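PDB 6IV9: Cas13d from uncultured Ruminococcus sp, which binds CRISPR RNA and probably uses two HEPN domains both to mature that guide and to cleave the target RNA it selects. Local coordinates for residues A193-N196 against M197-I200; K240-S243 against K244-D247; G757-K760 against E761-P764; D774-I777 against L778-L782. The protein carries 2 engineered substitutions. One frame throughout, in Å; residues are numbered along the deposited sequence.

Interaction 1. Residues A193-N196 against M197-I200; sequences ALNN and MLGI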
loop_
_atom_site.group_PDB
_atom_site.type_symbol
_atom_site.label_atom_id
_atom_site.label_comp_id
_atom_site.label_asym_id
_atom_site.label_seq_id
_atom_site.Cartn_x
_atom_site.Cartn_y
_atom_site.Cartn_z
ATOM N N ALA A 193 -14.234 -1.686 5.151
ATOM C CA ALA A 193 -14.355 -3.131 4.890
ATOM C C ALA A 193 -15.089 -3.816 6.048
ATOM O O ALA A 193 -15.949 -4.626 5.798
ATOM C CB ALA A 193 -12.994 -3.719 4.703
ATOM N N LEU A 194 -14.743 -3.469 7.278
ATOM C CA LEU A 194 -15.404 -4.096 8.448
ATOM C C LEU A 194 -16.893 -3.746 8.465
ATOM O O LEU A 194 -17.673 -4.633 8.689
ATOM C CB LEU A 194 -14.670 -3.657 9.712
ATOM C CG LEU A 194 -13.292 -4.285 9.845
ATOM C CD1 LEU A 194 -12.484 -3.610 10.924
ATOM C CD2 LEU A 194 -13.416 -5.767 10.108
ATOM N N ASN A 195 -17.245 -2.495 8.208
ATOM C CA ASN A 195 -18.669 -2.091 8.138
ATOM C C ASN A 195 -19.366 -2.799 6.975
ATOM O O ASN A 195 -20.490 -3.231 7.134
ATOM C CB ASN A 195 -18.835 -0.583 8.014
ATOM C CG ASN A 195 -18.747 0.080 9.366
ATOM O OD1 ASN A 195 -19.686 0.025 10.127
ATOM N ND2 ASN A 195 -17.604 0.637 9.691
ATOM N N ASN A 196 -18.690 -2.886 5.842
ATOM C CA ASN A 196 -19.242 -3.500 4.614
ATOM C C ASN A 196 -19.537 -4.980 4.848
ATOM O O ASN A 196 -20.533 -5.471 4.374
ATOM C CB ASN A 196 -18.276 -3.376 3.448
ATOM C CG ASN A 196 -18.895 -3.903 2.180
ATOM O OD1 ASN A 196 -19.990 -3.532 1.837
ATOM N ND2 ASN A 196 -18.205 -4.790 1.510
ATOM N N MET A 197 -18.696 -5.614 5.653
ATOM C CA MET A 197 -18.693 -7.059 5.981
ATOM C C MET A 197 -20.019 -7.433 6.642
ATOM O O MET A 197 -20.432 -8.572 6.525
ATOM C CB MET A 197 -17.562 -7.303 6.977
ATOM C CG MET A 197 -17.098 -8.701 7.090
ATOM S SD MET A 197 -15.327 -8.810 6.806
ATOM C CE MET A 197 -15.314 -8.686 5.024
ATOM N N LEU A 198 -20.646 -6.474 7.306
ATOM C CA LEU A 198 -21.921 -6.683 8.022
ATOM C C LEU A 198 -23.039 -7.053 7.049
ATOM O O LEU A 198 -23.878 -7.871 7.408
ATOM C CB LEU A 198 -22.268 -5.400 8.772
ATOM C CG LEU A 198 -21.359 -5.067 9.947
ATOM C CD1 LEU A 198 -21.879 -3.856 10.675
ATOM C CD2 LEU A 198 -21.271 -6.232 10.899
ATOM N N GLY A 199 -23.044 -6.462 5.859
ATOM C CA GLY A 199 -24.139 -6.743 4.916
ATOM C C GLY A 199 -25.377 -5.889 5.163
ATOM O O GLY A 199 -26.468 -6.348 4.798
ATOM N N ILE A 200 -25.220 -4.767 5.871
ATOM C CA ILE A 200 -26.341 -3.814 6.139
ATOM C C ILE A 200 -26.350 -2.834 4.971
ATOM O O ILE A 200 -25.902 -1.688 5.138
ATOM C CB ILE A 200 -26.147 -3.052 7.462
ATOM C CG1 ILE A 200 -24.672 -2.842 7.798
ATOM C CG2 ILE A 200 -26.923 -3.699 8.592
ATOM C CD1 ILE A 200 -24.046 -1.660 7.095
#

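Interaction 2. Residues K240-S243 against K244-D247; sequences KSLS and KFND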
loop_
_atom_site.group_PDB
_atom_site.type_symbol
_atom_site.label_atom_id
_atom_site.label_comp_id
_atom_site.label_asym_id
_atom_site.label_seq_id
_atom_site.Cartn_x
_atom_site.Cartn_y
_atom_site.Cartn_z
ATOM N N LYS A 240 -24.008 -0.267 21.846
ATOM C CA LYS A 240 -24.281 -0.180 20.400
ATOM C C LYS A 240 -23.167 -0.899 19.638
ATOM O O LYS A 240 -23.477 -1.608 18.710
ATOM C CB LYS A 240 -24.321 1.282 19.960
ATOM C CG LYS A 240 -25.512 2.091 20.439
ATOM C CD LYS A 240 -25.749 3.272 19.532
ATOM C CE LYS A 240 -26.700 4.309 20.087
ATOM N NZ LYS A 240 -27.412 5.010 18.992
ATOM N N SER A 241 -21.913 -0.686 20.027
ATOM C CA SER A 241 -20.782 -1.324 19.317
ATOM C C SER A 241 -20.743 -2.819 19.631
ATOM O O SER A 241 -20.435 -3.574 18.750
ATOM C CB SER A 241 -19.479 -0.639 19.614
ATOM O OG SER A 241 -19.092 -0.833 20.951
ATOM N N LEU A 242 -21.063 -3.204 20.859
ATOM C CA LEU A 242 -21.074 -4.638 21.237
ATOM C C LEU A 242 -22.070 -5.370 20.339
ATOM O O LEU A 242 -21.770 -6.434 19.855
ATOM C CB LEU A 242 -21.504 -4.727 22.699
ATOM C CG LEU A 242 -21.417 -6.102 23.341
ATOM C CD1 LEU A 242 -20.071 -6.734 23.088
ATOM C CD2 LEU A 242 -21.677 -6.011 24.825
ATOM N N SER A 243 -23.224 -4.764 20.127
ATOM C CA SER A 243 -24.271 -5.387 19.296
ATOM C C SER A 243 -23.770 -5.547 17.857
ATOM O O SER A 243 -23.991 -6.587 17.267
ATOM C CB SER A 243 -25.529 -4.586 19.425
ATOM O OG SER A 243 -26.409 -4.861 18.366
ATOM N N LYS A 244 -23.089 -4.528 17.332
ATOM C CA LYS A 244 -22.498 -4.589 15.973
ATOM C C LYS A 244 -21.397 -5.653 15.943
ATOM O O LYS A 244 -21.264 -6.312 14.948
ATOM C CB LYS A 244 -22.024 -3.204 15.537
ATOM C CG LYS A 244 -23.138 -2.260 15.129
ATOM C CD LYS A 244 -23.675 -2.598 13.776
ATOM C CE LYS A 244 -24.588 -1.550 13.184
ATOM N NZ LYS A 244 -24.117 -1.094 11.854
ATOM N N PHE A 245 -20.641 -5.782 17.023
ATOM C CA PHE A 245 -19.532 -6.764 17.108
ATOM C C PHE A 245 -20.102 -8.178 16.976
ATOM O O PHE A 245 -19.588 -8.970 16.231
ATOM C CB PHE A 245 -18.824 -6.578 18.449
ATOM C CG PHE A 245 -17.714 -7.541 18.783
ATOM C CD1 PHE A 245 -16.477 -7.445 18.183
ATOM C CD2 PHE A 245 -17.885 -8.499 19.761
ATOM C CE1 PHE A 245 -15.455 -8.310 18.517
ATOM C CE2 PHE A 245 -16.864 -9.368 20.094
ATOM C CZ PHE A 245 -15.648 -9.264 19.477
ATOM N N ASN A 246 -21.181 -8.456 17.694
ATOM C CA ASN A 246 -21.844 -9.778 17.591
ATOM C C ASN A 246 -22.385 -9.960 16.174
ATOM O O ASN A 246 -22.308 -11.041 15.678
ATOM C CB ASN A 246 -22.898 -9.978 18.670
ATOM C CG ASN A 246 -22.280 -10.176 20.028
ATOM O OD1 ASN A 246 -21.351 -10.940 20.166
ATOM N ND2 ASN A 246 -22.773 -9.475 21.017
ATOM N N ASP A 247 -22.894 -8.900 15.561
ATOM C CA ASP A 247 -23.420 -8.993 14.179
ATOM C C ASP A 247 -22.284 -9.427 13.251
ATOM O O ASP A 247 -22.493 -10.297 12.444
ATOM C CB ASP A 247 -23.967 -7.643 13.721
ATOM C CG ASP A 247 -25.311 -7.266 14.309
ATOM O OD1 ASP A 247 -26.016 -8.159 14.749
ATOM O OD2 ASP A 247 -25.634 -6.077 14.319
HETATM O O HOH W 1 -26.266 -8.309 17.555
#

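Interaction 3. Residues G757-K760 against E761-P764; sequences GLYK and EIIP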
loop_
_atom_site.group_PDB
_atom_site.type_symbol
_atom_site.label_atom_id
_atom_site.label_comp_id
_atom_site.label_asym_id
_atom_site.label_seq_id
_atom_site.Cartn_x
_atom_site.Cartn_y
_atom_site.Cartn_z
ATOM N N GLY A 757 -5.723 22.435 11.743
ATOM C CA GLY A 757 -5.286 22.468 13.143
ATOM C C GLY A 757 -3.989 23.235 13.304
ATOM O O GLY A 757 -3.833 23.882 14.304
ATOM N N LEU A 758 -3.034 23.061 12.397
ATOM C CA LEU A 758 -1.749 23.798 12.502
ATOM C C LEU A 758 -1.944 25.284 12.207
ATOM O O LEU A 758 -1.488 26.092 12.957
ATOM C CB LEU A 758 -0.736 23.173 11.549
ATOM C CG LEU A 758 -0.276 21.775 11.936
ATOM C CD1 LEU A 758 0.198 21.003 10.724
ATOM C CD2 LEU A 758 0.793 21.845 13.006
ATOM N N TYR A 759 -2.673 25.608 11.155
ATOM C CA TYR A 759 -2.894 27.027 10.787
ATOM C C TYR A 759 -3.664 27.758 11.887
ATOM O O TYR A 759 -3.449 28.918 12.099
ATOM C CB TYR A 759 -3.634 27.133 9.463
ATOM C CG TYR A 759 -2.764 27.075 8.242
ATOM C CD1 TYR A 759 -1.840 28.062 7.970
ATOM C CD2 TYR A 759 -2.904 26.057 7.332
ATOM C CE1 TYR A 759 -1.062 28.033 6.835
ATOM C CE2 TYR A 759 -2.130 26.009 6.194
ATOM C CZ TYR A 759 -1.211 27.000 5.941
ATOM O OH TYR A 759 -0.463 26.946 4.817
ATOM N N LYS A 760 -4.525 27.034 12.585
ATOM C CA LYS A 760 -5.387 27.627 13.633
ATOM C C LYS A 760 -4.516 28.226 14.733
ATOM O O LYS A 760 -4.945 29.160 15.350
ATOM C CB LYS A 760 -6.393 26.622 14.185
ATOM C CG LYS A 760 -7.476 27.256 15.036
ATOM C CD LYS A 760 -8.734 26.459 15.163
ATOM C CE LYS A 760 -9.710 27.098 16.119
ATOM N NZ LYS A 760 -10.831 26.191 16.436
ATOM N N GLU A 761 -3.362 27.630 14.986
ATOM C CA GLU A 761 -2.441 28.122 16.034
ATOM C C GLU A 761 -1.751 29.417 15.604
ATOM O O GLU A 761 -1.228 30.084 16.472
ATOM C CB GLU A 761 -1.401 27.064 16.373
ATOM C CG GLU A 761 -1.984 25.876 17.096
ATOM C CD GLU A 761 -2.747 26.217 18.358
ATOM O OE1 GLU A 761 -2.248 27.033 19.135
ATOM O OE2 GLU A 761 -3.835 25.670 18.553
ATOM N N ILE A 762 -1.696 29.721 14.313
ATOM C CA ILE A 762 -0.926 30.923 13.891
ATOM C C ILE A 762 -1.778 31.951 13.144
ATOM O O ILE A 762 -1.288 33.054 12.957
ATOM C CB ILE A 762 0.310 30.483 13.097
ATOM C CG1 ILE A 762 -0.075 29.725 11.831
ATOM C CG2 ILE A 762 1.208 29.644 13.970
ATOM C CD1 ILE A 762 1.045 29.589 10.859
ATOM N N ILE A 763 -2.989 31.594 12.732
ATOM C CA ILE A 763 -3.862 32.567 12.022
ATOM C C ILE A 763 -4.971 33.002 12.981
ATOM O O ILE A 763 -5.854 32.220 13.259
ATOM C CB ILE A 763 -4.448 31.954 10.738
ATOM C CG1 ILE A 763 -3.390 31.249 9.894
ATOM C CG2 ILE A 763 -5.198 32.993 9.941
ATOM C CD1 ILE A 763 -2.430 32.177 9.236
ATOM N N PRO A 764 -4.975 34.270 13.431
ATOM C CA PRO A 764 -5.978 34.781 14.360
ATOM C C PRO A 764 -7.389 34.682 13.777
ATOM O O PRO A 764 -8.279 34.365 14.473
ATOM C CB PRO A 764 -5.602 36.260 14.490
ATOM C CG PRO A 764 -4.128 36.269 14.230
ATOM C CD PRO A 764 -3.972 35.269 13.109
#

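Interaction 4. Residues D774-I777 against L778-L782; sequences DYRI and LSQTL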
loop_
_atom_site.group_PDB
_atom_site.type_symbol
_atom_site.label_atom_id
_atom_site.label_comp_id
_atom_site.label_asym_id
_atom_site.label_seq_id
_atom_site.Cartn_x
_atom_site.Cartn_y
_atom_site.Cartn_z
ATOM N N ASP A 774 -17.778 24.490 7.819
ATOM C CA ASP A 774 -17.514 24.855 6.413
ATOM C C ASP A 774 -16.101 24.396 6.084
ATOM O O ASP A 774 -15.176 25.081 6.466
ATOM C CB ASP A 774 -17.697 26.352 6.174
ATOM C CG ASP A 774 -17.665 26.740 4.709
ATOM O OD1 ASP A 774 -17.338 25.892 3.903
ATOM O OD2 ASP A 774 -17.966 27.878 4.406
ATOM N N TYR A 775 -15.977 23.334 5.296
ATOM C CA TYR A 775 -14.661 22.758 4.924
ATOM C C TYR A 775 -13.829 23.749 4.107
ATOM O O TYR A 775 -12.631 23.634 4.117
ATOM C CB TYR A 775 -14.855 21.423 4.217
ATOM C CG TYR A 775 -15.019 20.252 5.142
ATOM C CD1 TYR A 775 -13.928 19.615 5.688
ATOM C CD2 TYR A 775 -16.267 19.783 5.479
ATOM C CE1 TYR A 775 -14.076 18.538 6.537
ATOM C CE2 TYR A 775 -16.436 18.707 6.327
ATOM C CZ TYR A 775 -15.335 18.078 6.855
ATOM O OH TYR A 775 -15.490 17.023 7.686
ATOM N N ARG A 776 -14.471 24.717 3.468
ATOM C CA ARG A 776 -13.768 25.685 2.591
ATOM C C ARG A 776 -13.049 26.780 3.384
ATOM O O ARG A 776 -12.333 27.532 2.769
ATOM C CB ARG A 776 -14.748 26.360 1.629
ATOM C CG ARG A 776 -15.610 25.412 0.818
ATOM C CD ARG A 776 -16.710 26.162 0.100
ATOM N NE ARG A 776 -17.612 26.808 1.029
ATOM C CZ ARG A 776 -18.224 27.952 0.805
ATOM N NH1 ARG A 776 -18.209 28.484 -0.396
ATOM N NH2 ARG A 776 -18.851 28.561 1.784
ATOM N N ILE A 777 -13.198 26.805 4.699
ATOM C CA ILE A 777 -12.686 27.943 5.517
ATOM C C ILE A 777 -11.168 28.141 5.403
ATOM O O ILE A 777 -10.754 29.285 5.408
ATOM C CB ILE A 777 -13.170 27.826 6.971
ATOM C CG1 ILE A 777 -12.885 29.088 7.785
ATOM C CG2 ILE A 777 -12.602 26.600 7.643
ATOM C CD1 ILE A 777 -13.542 30.320 7.260
ATOM N N LEU A 778 -10.381 27.069 5.366
ATOM C CA LEU A 778 -8.916 27.263 5.281
ATOM C C LEU A 778 -8.532 27.925 3.957
ATOM O O LEU A 778 -7.842 28.915 3.982
ATOM C CB LEU A 778 -8.272 25.883 5.367
ATOM C CG LEU A 778 -6.992 25.763 6.179
ATOM C CD1 LEU A 778 -6.034 24.786 5.556
ATOM C CD2 LEU A 778 -6.342 27.090 6.473
ATOM N N SER A 779 -8.993 27.382 2.842
ATOM C CA SER A 779 -8.640 27.975 1.536
ATOM C C SER A 779 -9.177 29.407 1.444
ATOM O O SER A 779 -8.480 30.259 0.960
ATOM C CB SER A 779 -9.182 27.147 0.425
ATOM O OG SER A 779 -8.531 25.911 0.382
ATOM N N GLN A 780 -10.406 29.615 1.894
ATOM C CA GLN A 780 -11.043 30.949 1.816
ATOM C C GLN A 780 -10.250 31.948 2.660
ATOM O O GLN A 780 -9.882 32.986 2.147
ATOM C CB GLN A 780 -12.436 30.781 2.404
ATOM C CG GLN A 780 -13.422 31.890 2.114
ATOM C CD GLN A 780 -14.711 31.520 2.808
ATOM O OE1 GLN A 780 -15.536 30.782 2.285
ATOM N NE2 GLN A 780 -14.866 31.990 4.031
ATOM N N THR A 781 -9.948 31.587 3.893
ATOM C CA THR A 781 -9.204 32.495 4.785
ATOM C C THR A 781 -7.809 32.788 4.229
ATOM O O THR A 781 -7.429 33.926 4.215
ATOM C CB THR A 781 -9.112 31.904 6.188
ATOM O OG1 THR A 781 -10.440 31.689 6.635
ATOM C CG2 THR A 781 -8.390 32.813 7.146
ATOM N N LEU A 782 -7.088 31.773 3.775
ATOM C CA LEU A 782 -5.727 31.996 3.235
ATOM C C LEU A 782 -5.774 32.833 1.959
ATOM O O LEU A 782 -4.881 33.612 1.770
ATOM C CB LEU A 782 -5.037 30.649 3.036
ATOM C CG LEU A 782 -4.776 29.885 4.327
ATOM C CD1 LEU A 782 -4.145 28.547 4.044
ATOM C CD2 LEU A 782 -3.908 30.702 5.251
HETATM O O HOH W 2 -10.332 24.810 3.178
#

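Interaction 1. Residues A193-N196 against M197-I200
Met-197 meets the preceding helical turn through its backbone: Met-197 N donates to Ala-193 O at 2.9 Å, with a weak second bond to Leu-194 O. Its side chain makes this the tight end of the contact. Met-197 CB rests 3.2 Å from Leu-194 O, and with CG anti to the backbone N (chi1 -160°) and further bends beyond, the thioether runs back along the helix, covered by Phe-257 and by Leu-248 of helix 232-251. On another flank Asn-196 anchors the turn, its ND2 bonded to Lys-637 O and Ala-639 O, while Asn-195 ND2 turns back to Val-191 O. The next two bonds illustrate how a helix commonly runs out, narrowing to i-to-i-3 spacing: Leu-198 N reaches Asn-195 O at 3.3 Å and Gly-199 N reaches Asn-196 O at 3.1 Å, each donor well above the carbonyl plane. Gly-199 then takes positive phi (84°), where a side chain would jam against Leu-198 O. Here the contact slackens. Gly-199 is exposed and poorly ordered, and Ile-200, also poorly ordered, offers just CD1, 3.9 Å from Asn-195 O, whereas Leu-198 still places its CB 3.2 Å from that same oxygen.

Interaction 2. Residues K240-S243 against K244-D247
Asp-247 lies one turn beyond Ser-243 in helix 232-251 and returns to its carbonyl by two routes, direct and through water. The direct route is the helical bond from Asp-247 N to Ser-243 O, 3.1 Å long. The side chain can be followed outward from there. Asp-247 CB sits 3.7 Å from Ser-243 O; CG, standing beside the backbone N and opposite the carbonyl carbon (chi1 -76°), comes closer to that oxygen, at 3.3 Å. At the tip the carboxylate divides its roles. Asp-247 OD2 lies 3.4 Å from Ser-243 O, a meeting of two acceptors that cannot bond, while OD1 receives a hydrogen bond of 2.8 Å from a water that also donates to Ser-243 O. With an alanine here, that water would probably lose one of its two anchors and Lys-250 its long, weak ion-pair partner.

The other faces of the helix are built differently. Phe-245 N donates to Ser-241 O at 2.8 Å, and the Phe-245 ring, its CD2 4.4 Å from Leu-242 CD1, leads away to stack edge-to-face with Phe-222 and to pack against Val-277, Tyr-278 and Leu-281 of helix 267-291. Lys-244, bent at chi2 and chi4, instead brings its end to Leu-198 and also touches Phe-209. Phe-245 thus gives the helix a buried apolar side, whereas Ser-243 lies on an exposed one. There, between carbonyl and carboxylate, the bridging water supplies both protons, which probably softens the repulsion between the two oxygen groups.

Interaction 3. Residues G757-K760 against E761-P764
Tyr-759 O takes two backbone donors from the segment that follows: Ile-762 N at 2.9 Å, from above the carbonyl plane, and Ile-763 N at 2.8 Å, with a C=O...N angle of 177°. One residue earlier, Leu-758 O accepts from Glu-761 N at 3.2 Å. Such sharing of a carbonyl between i+3 and i+4 donors is a familiar way for a helix, here 713-760, to hand over to the loop behind it. The polar ends of the side chains find partners farther off. Tyr-759 OH is bonded to Leu-149 O and Asn-794 ND2, and the extended chain of Lys-760 carries NZ to Lys-769 O in the same connecting loop. Between these polar points the surface is apolar. Tyr-759 and Ile-763 run alongside each other, pointing the same way, with Tyr-759 CD1 4.0 Å from Ile-763 CG1. Ile-763 CG1, beside its backbone N (chi1 -47°), also comes within 3.2 Å of Tyr-759 O. Ile-762 CD1 adds a looser touch at 4.4 Å from Tyr-759 CD1. The hydroxyl bonds, with the packing of Ile-763 and Ile-762, probably restrain the Tyr-759 ring, while the shared carbonyl O fixes the end of the helix.

Interaction 4. Residues D774-I777 against L778-L782
Over one face of the Arg-776 guanidinium stands Gln-780 OE1, 4.0 Å from Arg-776 NH2 and offset toward the rim; the amide is turned almost perpendicular to the guanidinium, the planes 86° apart. The edge belongs to Asp-774, gripped side-on: Arg-776 NE meets Asp-774 OD1 at 3.0 Å on its syn lone pair, close to the guanidinium plane, and Arg-776 NH2 meets Asp-774 OD2 at 2.9 Å, more tilted. At NH1 the partner is Ile-811 O of helix 801-813. Asp-774 OD1 has a second donor, Arg-776 N at 3.1 Å, arriving from above the carboxylate plane. This last bond makes an Asx turn, and with the type I turn from Asp-774 to Ile-777 it caps the start of helix 777-788. A leucine in place of Arg-776 would probably leave the Asp-774 carboxylate without its ionic mate and Ile-811 O without this donor.

Inside the first turn, Gln-780 N donates to Arg-776 O at 3.0 Å. Ile-777 O is doubly satisfied: Thr-781 N and Thr-781 OG1 reach it from opposite faces of its plane, the hydroxyl at 2.7 Å. Thr-781 OG1, opposite its own carbonyl carbon (chi1 -58°), is thereby also brought 3.4 Å from Ile-777 CD1, the two side chains lying side by side. A water joins Tyr-775 O to Ser-779 N, while Ser-779 OG is bonded to Ser-895 O.

How the interactions relate
From the N terminus, the four contacts come in series; each is local, so none nests in or crosses another. Interaction 1 ends helix 168-197, and after an intervening loop and helix 219-223 the chain returns as helix 232-251, where interaction 2 lies about 12 Å away between centres. Leu-198 joins them, its CD1 packing 3.7 Å from Lys-244 NZ. Much later, interaction 3 follows the long helix 713-760 into a loop, and interaction 4 opens the next helix, 777-788. These two also touch, Tyr-759 lying against Leu-778 and Leu-782, so the connection folds back on itself. The two pairs stay apart, their centres about 34 Å or more from each other.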